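Local coordinates for putative surface-anchored fimbrial subunit (Corynebacterium diphtheriae, PDB 3HR6), which forms the shaft of the pilus as the major pilin SpaA, a chain of tandem Ig-like modules stabilised by isopeptide and disulfide bonds, at residues A[158-164]-A[345-349]; A[193-199]-A[258-264]; A[263-269]-A[305-309]; A[366-370]-A[413-417]. All coordinates share one frame; numbering follows the deposited sequence. Where two conformers were deposited one is given.

All four contacts cluster at the junction of the central and C-terminal Ig-like modules, on the same side of the chain's centre. Contacts 3 and 4 lie closest, their centres about 8 Å apart, and meet on neighbouring strands 302-315 and 361-375 of one mixed sheet. Contact 2 shares Gln263 and Pro264 with contact 3, their centres about 11 Å apart, where strand 251-259 gives way to strand 268-276. Along the chain, contacts 2 and 3 fall in series inside the loop closed by contact 1, and contact 4 opens afterwards. Contact 1 ties the calcium loop to the C-terminal module, with Phe161 N and Ser162 OG hydrogen-bonded to His368 of contact 4. This joining is consistent with a stiff shaft subunit.

Contact 1: residues A[158-164]-A[345-349]; sequences QPGFSVG and PISLD. With CA (calcium ion), chain B.
Gln158 lays its side-chain amide against the backbone of Ser347 and reads both of its polar groups. OE1 of Gln158 accepts from Ser347 N at 2.8 Å, while NE2 of Gln158 donates to Ser347 O at 3.0 Å; each donor meets a lone pair in the carbonyl plane. A water that also donates to Pro345 O gives OE1 of Gln158 a second hydrogen bond. The chain reaches this far because CG stands anti to the backbone N (chi1 178°) and the side chain stays extended beyond it. Ile346 CG2 packs beside OE1, and Trp385 touches both residues, making this the tight, buried end.

Toward Gly164 and Asp349 the interface thins out and meets solvent. Asp349 N still donates to Val163 O at 2.8 Å, but from 50° above the carbonyl plane, and Val163 CG1 rests on the aliphatic and carboxylate carbons of Asp349. A water spans Val163 O and Ser347 O. Glycine fits position 164 because its CA comes within 4.0 Å of the Asp349 CA and its phi is positive.

Gln158 O and Gly160 O also bind the calcium ion, at 2.4 and 2.3 Å, along with Asp153, Asp155, Glu165 and two waters. A neutral amide that both donates and accepts hydrogen bonds suits a peptide partner, and since the same residue holds the metal, calcium binding probably helps to set the loop against the C-terminal module.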
# COMPACT_ATOMS: atom_id res chain seq x y z
N GLN A 158 -15.58 6.63 20.72
CA GLN A 158 -14.34 7.26 21.20
C GLN A 158 -13.54 7.78 20.02
O GLN A 158 -13.34 7.07 19.04
CB GLN A 158 -13.51 6.26 22.00
CG GLN A 158 -12.17 6.86 22.50
CD GLN A 158 -11.49 5.94 23.51
OE1 GLN A 158 -11.94 5.86 24.67
NE2 GLN A 158 -10.40 5.30 23.11
N PRO A 159 -13.04 9.01 20.11
CA PRO A 159 -12.28 9.50 18.95
C PRO A 159 -11.11 8.62 18.58
O PRO A 159 -10.39 8.12 19.44
CB PRO A 159 -11.77 10.85 19.44
CG PRO A 159 -12.82 11.26 20.40
CD PRO A 159 -13.32 10.06 21.09
N GLY A 160 -10.87 8.50 17.28
CA GLY A 160 -9.73 7.76 16.81
C GLY A 160 -9.85 6.28 16.92
O GLY A 160 -10.97 5.72 17.17
N PHE A 161 -8.69 5.63 16.80
CA PHE A 161 -8.60 4.17 16.88
C PHE A 161 -7.40 3.82 17.73
O PHE A 161 -6.43 3.20 17.30
CB PHE A 161 -8.57 3.48 15.50
CG PHE A 161 -7.92 4.28 14.40
CD1 PHE A 161 -6.55 4.19 14.16
CD2 PHE A 161 -8.69 5.08 13.57
CE1 PHE A 161 -5.98 4.91 13.13
CE2 PHE A 161 -8.10 5.78 12.54
CZ PHE A 161 -6.74 5.72 12.36
N SER A 162 -7.51 4.19 19.00
CA SER A 162 -6.52 3.79 19.98
C SER A 162 -6.53 2.24 20.11
O SER A 162 -7.50 1.54 19.69
CB SER A 162 -6.87 4.42 21.32
OG SER A 162 -6.55 5.79 21.38
N VAL A 163 -5.48 1.68 20.66
CA VAL A 163 -5.41 0.25 20.89
C VAL A 163 -6.68 -0.19 21.61
O VAL A 163 -7.11 0.40 22.59
CB VAL A 163 -4.12 -0.11 21.75
CG1 VAL A 163 -4.17 -1.59 22.20
CG2 VAL A 163 -2.87 0.21 20.92
N GLY A 164 -7.33 -1.20 21.06
CA GLY A 164 -8.53 -1.75 21.63
C GLY A 164 -9.75 -1.43 20.81
O GLY A 164 -10.83 -1.98 21.05
N PRO A 345 -14.43 8.67 30.27
CA PRO A 345 -13.08 8.17 30.43
C PRO A 345 -12.62 7.55 29.12
O PRO A 345 -13.45 6.97 28.37
CB PRO A 345 -13.23 7.09 31.50
CG PRO A 345 -14.50 7.42 32.19
CD PRO A 345 -15.37 7.95 31.14
N ILE A 346 -11.35 7.71 28.85
CA ILE A 346 -10.77 7.16 27.64
C ILE A 346 -10.37 5.74 27.90
O ILE A 346 -9.74 5.43 28.92
CB ILE A 346 -9.59 8.06 27.15
CG1 ILE A 346 -10.19 9.38 26.70
CG2 ILE A 346 -8.76 7.35 26.07
CD1 ILE A 346 -9.17 10.51 26.49
N SER A 347 -10.75 4.85 26.97
CA SER A 347 -10.43 3.44 27.07
C SER A 347 -9.19 3.11 26.25
O SER A 347 -9.06 3.54 25.10
CB SER A 347 -11.64 2.61 26.60
OG SER A 347 -11.40 1.25 26.71
N LEU A 348 -8.27 2.35 26.83
CA LEU A 348 -7.06 1.90 26.14
C LEU A 348 -6.91 0.41 26.38
O LEU A 348 -6.76 -0.03 27.52
CB LEU A 348 -5.76 2.59 26.62
CG LEU A 348 -5.79 4.09 26.58
CD1 LEU A 348 -4.59 4.78 27.31
CD2 LEU A 348 -5.87 4.59 25.09
N ASP A 349 -6.90 -0.34 25.29
CA ASP A 349 -6.89 -1.79 25.33
C ASP A 349 -7.91 -2.36 26.32
O ASP A 349 -7.59 -3.25 27.09
CB ASP A 349 -5.46 -2.26 25.65
CG ASP A 349 -5.15 -3.61 25.08
OD1 ASP A 349 -5.97 -4.18 24.36
OD2 ASP A 349 -4.07 -4.15 25.37
CA CA B . -13.23 5.30 17.43
O HOH W 1 -13.88 7.46 25.63
O HOH W 2 -14.95 4.37 19.16
O HOH W 3 -9.37 1.88 22.94
O HOH W 4 -13.08 2.85 16.50

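Contact 2: residues A[193-199]-A[258-264]; sequences LPAELGK and APVTKQP
Glu196 and Gly198 meet the chain leaving strand 251-259 through two backbone hydrogen bonds. Thr261 N donates to Glu196 O at 2.8 Å, nearly along the C=O axis, and Gly198 N donates to Pro259 O at 2.9 Å. Between them Leu197 and Val260 form a single beta bridge. Gly198, with no side chain, lets the Pro259 ring pack close, Pro259 CG lying 3.9 Å from Gly198 CA.

Side chains flank this bridge. Leu197 CD2 touches Val260 CG2 at 3.7 Å, brought there with CG beside the backbone N (chi1 -54°). Glu196 CB lies 3.4 Å from Lys262 O. Beyond CG the Glu196 chain bends (chi2 92°), which lays CD and OE2 against Pro264; the two side chains cross at about a right angle, with Glu196 OE2 3.5 Å from Pro264 CB. The Lys262 chain runs past the Glu196 stem, yet NZ stays 6.6 Å from OE2, too far for a salt bridge.

Behind the first shell, a type I turn from Pro194 to Leu197, closed by Leu197 N to Pro194 O, presents Glu196 O to Thr261. A water joins Ala195 O and Thr261 OG1. Leu197 also packs on Val167, Tyr169 and Leu269, within the central Ig-like module.

The buried Gly198 O has no partner in the model, and the loop probably depends on its two backbone-to-backbone hydrogen bonds and apolar packing more than on charge.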
# COMPACT_ATOMS: atom_id res chain seq x y z
N LEU A 193 -1.00 -5.42 5.96
CA LEU A 193 -1.35 -4.62 7.11
C LEU A 193 -0.13 -4.48 8.01
O LEU A 193 0.64 -5.40 8.15
CB LEU A 193 -2.49 -5.26 7.89
CG LEU A 193 -3.94 -5.11 7.35
CD1 LEU A 193 -4.12 -5.73 5.99
CD2 LEU A 193 -4.93 -5.72 8.32
N PRO A 194 -0.04 -3.32 8.69
CA PRO A 194 1.01 -3.26 9.72
C PRO A 194 0.83 -4.32 10.81
O PRO A 194 -0.28 -4.76 11.09
CB PRO A 194 0.87 -1.85 10.29
CG PRO A 194 -0.49 -1.42 10.01
CD PRO A 194 -0.95 -2.17 8.74
N ALA A 195 1.92 -4.72 11.46
CA ALA A 195 1.86 -5.79 12.43
C ALA A 195 1.01 -5.52 13.64
O ALA A 195 0.59 -6.46 14.28
CB ALA A 195 3.26 -6.18 12.90
N GLU A 196 0.73 -4.26 13.95
CA GLU A 196 -0.05 -3.92 15.10
C GLU A 196 -1.56 -4.19 14.90
O GLU A 196 -2.34 -4.00 15.84
CB GLU A 196 0.21 -2.48 15.45
CG GLU A 196 1.69 -2.25 15.82
CD GLU A 196 2.59 -1.82 14.65
OE1 GLU A 196 2.11 -1.68 13.53
OE2 GLU A 196 3.83 -1.59 14.84
N LEU A 197 -1.94 -4.54 13.68
CA LEU A 197 -3.35 -4.86 13.40
C LEU A 197 -3.62 -6.33 13.37
O LEU A 197 -2.81 -7.13 12.83
CB LEU A 197 -3.78 -4.27 12.05
CG LEU A 197 -3.53 -2.77 11.90
CD1 LEU A 197 -4.13 -2.24 10.56
CD2 LEU A 197 -4.22 -2.06 13.07
N GLY A 198 -4.78 -6.67 13.88
CA GLY A 198 -5.29 -8.04 13.77
C GLY A 198 -5.88 -8.28 12.40
O GLY A 198 -5.80 -7.45 11.52
N LYS A 199 -6.50 -9.44 12.21
CA LYS A 199 -7.03 -9.76 10.91
C LYS A 199 -8.29 -8.92 10.65
O LYS A 199 -9.03 -8.62 11.56
CB LYS A 199 -7.32 -11.25 10.81
CG LYS A 199 -6.02 -12.06 10.70
CD LYS A 199 -6.27 -13.50 10.41
CE LYS A 199 -5.01 -14.31 10.59
NZ LYS A 199 -4.70 -14.49 12.02
N ALA A 258 -9.92 -3.31 10.72
CA ALA A 258 -9.13 -4.26 11.48
C ALA A 258 -8.91 -3.76 12.89
O ALA A 258 -8.87 -2.56 13.11
CB ALA A 258 -7.79 -4.49 10.81
N PRO A 259 -8.73 -4.70 13.84
CA PRO A 259 -8.48 -4.27 15.22
C PRO A 259 -7.07 -3.74 15.45
O PRO A 259 -6.07 -4.31 14.99
CB PRO A 259 -8.78 -5.52 16.03
CG PRO A 259 -8.67 -6.62 15.16
CD PRO A 259 -8.99 -6.13 13.76
N VAL A 260 -6.98 -2.62 16.14
CA VAL A 260 -5.67 -2.11 16.55
C VAL A 260 -5.32 -2.86 17.83
O VAL A 260 -5.92 -2.59 18.86
CB VAL A 260 -5.67 -0.57 16.74
CG1 VAL A 260 -4.31 -0.09 17.15
CG2 VAL A 260 -6.07 0.16 15.45
N THR A 261 -4.33 -3.74 17.81
CA THR A 261 -4.13 -4.66 18.93
C THR A 261 -2.99 -4.27 19.83
O THR A 261 -2.94 -4.73 20.98
CB THR A 261 -3.90 -6.12 18.51
OG1 THR A 261 -2.58 -6.28 17.97
CG2 THR A 261 -4.90 -6.55 17.46
N LYS A 262 -2.10 -3.41 19.34
CA LYS A 262 -0.97 -3.00 20.18
C LYS A 262 -0.40 -1.72 19.70
O LYS A 262 -0.52 -1.35 18.53
CB LYS A 262 0.09 -4.07 20.26
CG LYS A 262 0.72 -4.43 18.96
CD LYS A 262 1.47 -5.76 19.06
CE LYS A 262 2.16 -6.13 17.78
NZ LYS A 262 3.00 -7.39 17.98
N GLN A 263 0.29 -1.05 20.63
CA GLN A 263 0.90 0.21 20.32
C GLN A 263 2.13 -0.04 19.45
O GLN A 263 3.02 -0.83 19.83
CB GLN A 263 1.38 0.86 21.61
CG GLN A 263 2.20 2.14 21.41
CD GLN A 263 2.55 2.78 22.72
OE1 GLN A 263 1.88 3.73 23.19
NE2 GLN A 263 3.60 2.28 23.32
N PRO A 264 2.23 0.68 18.32
CA PRO A 264 3.47 0.59 17.56
C PRO A 264 4.64 1.07 18.41
O PRO A 264 4.52 2.13 19.08
CB PRO A 264 3.23 1.54 16.38
CG PRO A 264 1.83 1.69 16.29
CD PRO A 264 1.28 1.59 17.69
O HOH W 5 -1.71 -7.29 15.88

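Contact 3: residues A[263-269]-A[305-309]; sequences QPENGQL and KFGQI
Phe306 and Gly267 meet where a type I beta turn, Pro264 to Gly267, leads into strand 268-276, antiparallel to strand 302-315 in the mixed sheet that runs from the central module into the C-terminal one. Backbone bonding comes first. Phe306 N donates to Gly267 O at 2.9 Å, on a lone pair in the carbonyl plane, and Gln268 faces Lys305 as a non-hydrogen-bonded pair. Gly267 N closes the turn on Pro264 O, and Asn266 OD1 accepts from Gln268 N in an Asx turn. The positive phi of Gly267 favours glycine.

Packing surrounds the aromatic ring. Pro264 CD makes a CH-pi contact over one face, 4.1 Å from the centroid and 19° off the ring normal. Leu269 CB approaches CE1 of Phe306 obliquely at 3.6 Å. A rigid proline and a flat phenyl match in shape, and the ring of His368 also meets that of Phe306.

Polar side chains complete the contact. Lys305 turns its amine to Ser303 OG and Thr420 O, which suits a lysine whose stem is buried. Gln263, extended with CG anti to the backbone N (chi1 173°), holds Gly366 N through OE1. Gln308 OE1 also takes Ser365 OG, and its NE2 reaches Glu425. The two glutamine amides are turned well away from coplanar, and Gln263 NE2 reaches Gln308 OE1 at 3.0 Å from above the carbonyl plane.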
# COMPACT_ATOMS: atom_id res chain seq x y z
N GLN A 263 0.29 -1.05 20.63
CA GLN A 263 0.90 0.21 20.32
C GLN A 263 2.13 -0.04 19.45
O GLN A 263 3.02 -0.83 19.83
CB GLN A 263 1.38 0.86 21.61
CG GLN A 263 2.20 2.14 21.41
CD GLN A 263 2.55 2.78 22.72
OE1 GLN A 263 1.88 3.73 23.19
NE2 GLN A 263 3.60 2.28 23.32
N PRO A 264 2.23 0.68 18.32
CA PRO A 264 3.47 0.59 17.56
C PRO A 264 4.64 1.07 18.41
O PRO A 264 4.52 2.13 19.08
CB PRO A 264 3.23 1.54 16.38
CG PRO A 264 1.83 1.69 16.29
CD PRO A 264 1.28 1.59 17.69
N GLU A 265 5.69 0.30 18.42
CA GLU A 265 6.88 0.64 19.23
C GLU A 265 7.46 2.00 18.91
O GLU A 265 7.97 2.68 19.82
CB GLU A 265 7.93 -0.44 19.10
CG GLU A 265 7.49 -1.73 19.75
CD GLU A 265 8.62 -2.69 19.92
OE1 GLU A 265 9.19 -2.73 21.03
OE2 GLU A 265 8.97 -3.38 18.93
N ASN A 266 7.32 2.44 17.65
CA ASN A 266 7.87 3.75 17.27
C ASN A 266 6.75 4.75 17.10
O ASN A 266 6.94 5.77 16.45
CB ASN A 266 8.67 3.62 15.99
CG ASN A 266 7.84 3.18 14.82
OD1 ASN A 266 6.63 2.95 14.95
ND2 ASN A 266 8.48 3.04 13.64
N GLY A 267 5.57 4.42 17.62
CA GLY A 267 4.37 5.23 17.47
C GLY A 267 3.70 5.27 16.13
O GLY A 267 2.68 5.88 16.03
N GLN A 268 4.28 4.61 15.11
CA GLN A 268 3.81 4.76 13.76
C GLN A 268 2.99 3.54 13.34
O GLN A 268 3.54 2.46 13.18
CB GLN A 268 4.98 4.91 12.81
CG GLN A 268 6.06 5.87 13.28
CD GLN A 268 5.51 7.24 13.59
OE1 GLN A 268 5.48 7.70 14.79
NE2 GLN A 268 5.08 7.92 12.54
N LEU A 269 1.68 3.74 13.16
CA LEU A 269 0.79 2.73 12.59
C LEU A 269 0.63 3.13 11.11
O LEU A 269 -0.18 4.02 10.75
CB LEU A 269 -0.54 2.68 13.31
CG LEU A 269 -1.50 1.64 12.79
CD1 LEU A 269 -1.17 0.24 13.26
CD2 LEU A 269 -2.90 2.01 13.29
N LYS A 305 -0.45 8.32 14.23
CA LYS A 305 0.56 8.61 15.23
C LYS A 305 0.03 8.27 16.62
O LYS A 305 -1.08 8.63 16.95
CB LYS A 305 0.88 10.09 15.16
CG LYS A 305 1.14 10.62 13.75
CD LYS A 305 2.34 9.94 13.10
CE LYS A 305 2.63 10.58 11.75
NZ LYS A 305 3.82 9.99 11.09
N PHE A 306 0.87 7.61 17.41
CA PHE A 306 0.47 7.12 18.72
C PHE A 306 1.32 7.74 19.79
O PHE A 306 2.43 8.19 19.56
CB PHE A 306 0.54 5.59 18.80
CG PHE A 306 -0.64 4.92 18.15
CD1 PHE A 306 -0.80 4.93 16.76
CD2 PHE A 306 -1.62 4.33 18.92
CE1 PHE A 306 -1.92 4.33 16.18
CE2 PHE A 306 -2.72 3.72 18.33
CZ PHE A 306 -2.88 3.74 16.97
N GLY A 307 0.73 7.77 20.99
CA GLY A 307 1.44 8.31 22.15
C GLY A 307 1.17 7.51 23.40
O GLY A 307 0.33 6.62 23.44
N GLN A 308 1.95 7.80 24.41
CA GLN A 308 1.95 7.03 25.65
C GLN A 308 2.24 7.98 26.81
O GLN A 308 3.16 8.77 26.75
CB GLN A 308 3.09 6.02 25.57
CG GLN A 308 3.33 5.23 26.80
CD GLN A 308 4.33 4.13 26.56
OE1 GLN A 308 3.93 3.00 26.24
NE2 GLN A 308 5.63 4.44 26.68
N ILE A 309 1.45 7.87 27.87
CA ILE A 309 1.57 8.70 29.07
C ILE A 309 2.09 7.80 30.17
O ILE A 309 1.58 6.73 30.38
CB ILE A 309 0.21 9.28 29.48
CG1 ILE A 309 -0.26 10.28 28.43
CG2 ILE A 309 0.31 9.98 30.83
CD1 ILE A 309 -1.73 10.62 28.57

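Contact 4: residues A[366-370]-A[413-417]; sequences GIHLG and KLEAN
In the apolar core of the C-terminal Ig-like module, Leu369 and Ile367 of strand 361-375 receive Leu414 and Ala416 of the segment 413-417. Ile367 CD1 meets Leu414 CD2 at 3.6 Å, and the same methyl of Leu414 lies 3.9 Å from Leu369 CD2, so one branch of Leu414 touches both strand residues. Leu369 CD2 also lies 3.6 Å from Leu414 O. Leu414 can do this because its CG is anti to the backbone N (chi1 -164°), which carries the branched end in among them. Leu369 and Leu414 cross at about a right angle. The other branch of Leu369 works further along: CD1 rests 3.8 Å from Ala416 CB, where a small methyl lets the leucine come close to the backbone.

The segment 413-417 follows strand 410-412 of a four-stranded antiparallel sheet and precedes strand 424-432 of the large mixed sheet, and thus connects the two sheets. Its alternation suits that course, with Leu414 and Ala416 directed inward while Glu415 points to solvent. Phe392 touches Ile367, Leu369 and Leu414, and sits next to Cys393, which is disulfide-bonded to Cys333.

On the other side of strand 361-375, His368 serves polar partners: ND1 bonds to Phe161 N of the calcium loop, while NE2 bonds to Thr371 OG1 and makes a weak bond, 3.1 Å, to Gly370 O.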
# COMPACT_ATOMS: atom_id res chain seq x y z
N GLY A 366 -0.79 3.31 23.77
CA GLY A 366 -1.65 3.10 22.63
C GLY A 366 -2.73 4.10 22.33
O GLY A 366 -3.80 3.79 21.74
N ILE A 367 -2.45 5.34 22.70
CA ILE A 367 -3.29 6.46 22.46
C ILE A 367 -3.09 6.90 21.01
O ILE A 367 -2.02 7.40 20.66
CB ILE A 367 -3.00 7.65 23.40
CG1 ILE A 367 -3.12 7.24 24.88
CG2 ILE A 367 -3.95 8.75 23.08
CD1 ILE A 367 -2.41 8.19 25.87
N HIS A 368 -4.12 6.74 20.18
CA HIS A 368 -4.06 7.21 18.80
C HIS A 368 -4.32 8.70 18.80
O HIS A 368 -5.39 9.17 19.19
CB HIS A 368 -5.08 6.47 17.93
CG HIS A 368 -5.27 7.08 16.58
ND1 HIS A 368 -6.51 7.28 15.98
CD2 HIS A 368 -4.36 7.55 15.70
CE1 HIS A 368 -6.35 7.81 14.79
NE2 HIS A 368 -5.05 8.04 14.61
N LEU A 369 -3.35 9.47 18.35
CA LEU A 369 -3.43 10.91 18.39
C LEU A 369 -3.99 11.55 17.13
O LEU A 369 -4.69 12.54 17.19
CB LEU A 369 -2.03 11.45 18.64
CG LEU A 369 -1.43 11.05 19.96
CD1 LEU A 369 0.02 11.49 19.97
CD2 LEU A 369 -2.14 11.73 21.12
N GLY A 370 -3.67 10.95 15.99
CA GLY A 370 -4.08 11.52 14.71
C GLY A 370 -3.43 10.79 13.56
O GLY A 370 -2.68 9.84 13.79
N LYS A 413 0.12 17.22 28.22
CA LYS A 413 0.37 17.62 26.83
C LYS A 413 0.83 16.40 26.04
O LYS A 413 1.93 15.88 26.29
CB LYS A 413 1.46 18.71 26.77
CG LYS A 413 1.07 20.06 27.41
CD LYS A 413 2.27 20.99 27.61
CE LYS A 413 1.89 22.48 27.52
NZ LYS A 413 3.00 23.43 27.89
N LEU A 414 -0.01 15.93 25.13
CA LEU A 414 0.29 14.77 24.32
C LEU A 414 -0.36 14.97 22.98
O LEU A 414 -1.56 14.86 22.86
CB LEU A 414 -0.27 13.51 25.00
CG LEU A 414 0.34 12.25 24.40
CD1 LEU A 414 1.76 12.02 24.99
CD2 LEU A 414 -0.60 11.09 24.60
N GLU A 415 0.44 15.26 21.97
CA GLU A 415 -0.09 15.54 20.64
C GLU A 415 0.95 15.19 19.60
O GLU A 415 2.16 15.10 19.88
CB GLU A 415 -0.55 16.99 20.53
CG GLU A 415 0.56 17.97 20.50
CD GLU A 415 0.07 19.40 20.37
OE1 GLU A 415 -0.92 19.78 21.06
OE2 GLU A 415 0.71 20.14 19.58
N ALA A 416 0.50 15.04 18.37
CA ALA A 416 1.38 14.73 17.26
C ALA A 416 1.09 15.70 16.15
O ALA A 416 0.17 16.52 16.24
CB ALA A 416 1.15 13.28 16.78
N ASN A 417 1.90 15.64 15.11
CA ASN A 417 1.70 16.49 13.96
C ASN A 417 2.28 15.79 12.74
O ASN A 417 2.74 14.64 12.83
CB ASN A 417 2.33 17.86 14.22
CG ASN A 417 3.80 17.77 14.50
OD1 ASN A 417 4.57 17.34 13.63
ND2 ASN A 417 4.21 18.16 15.71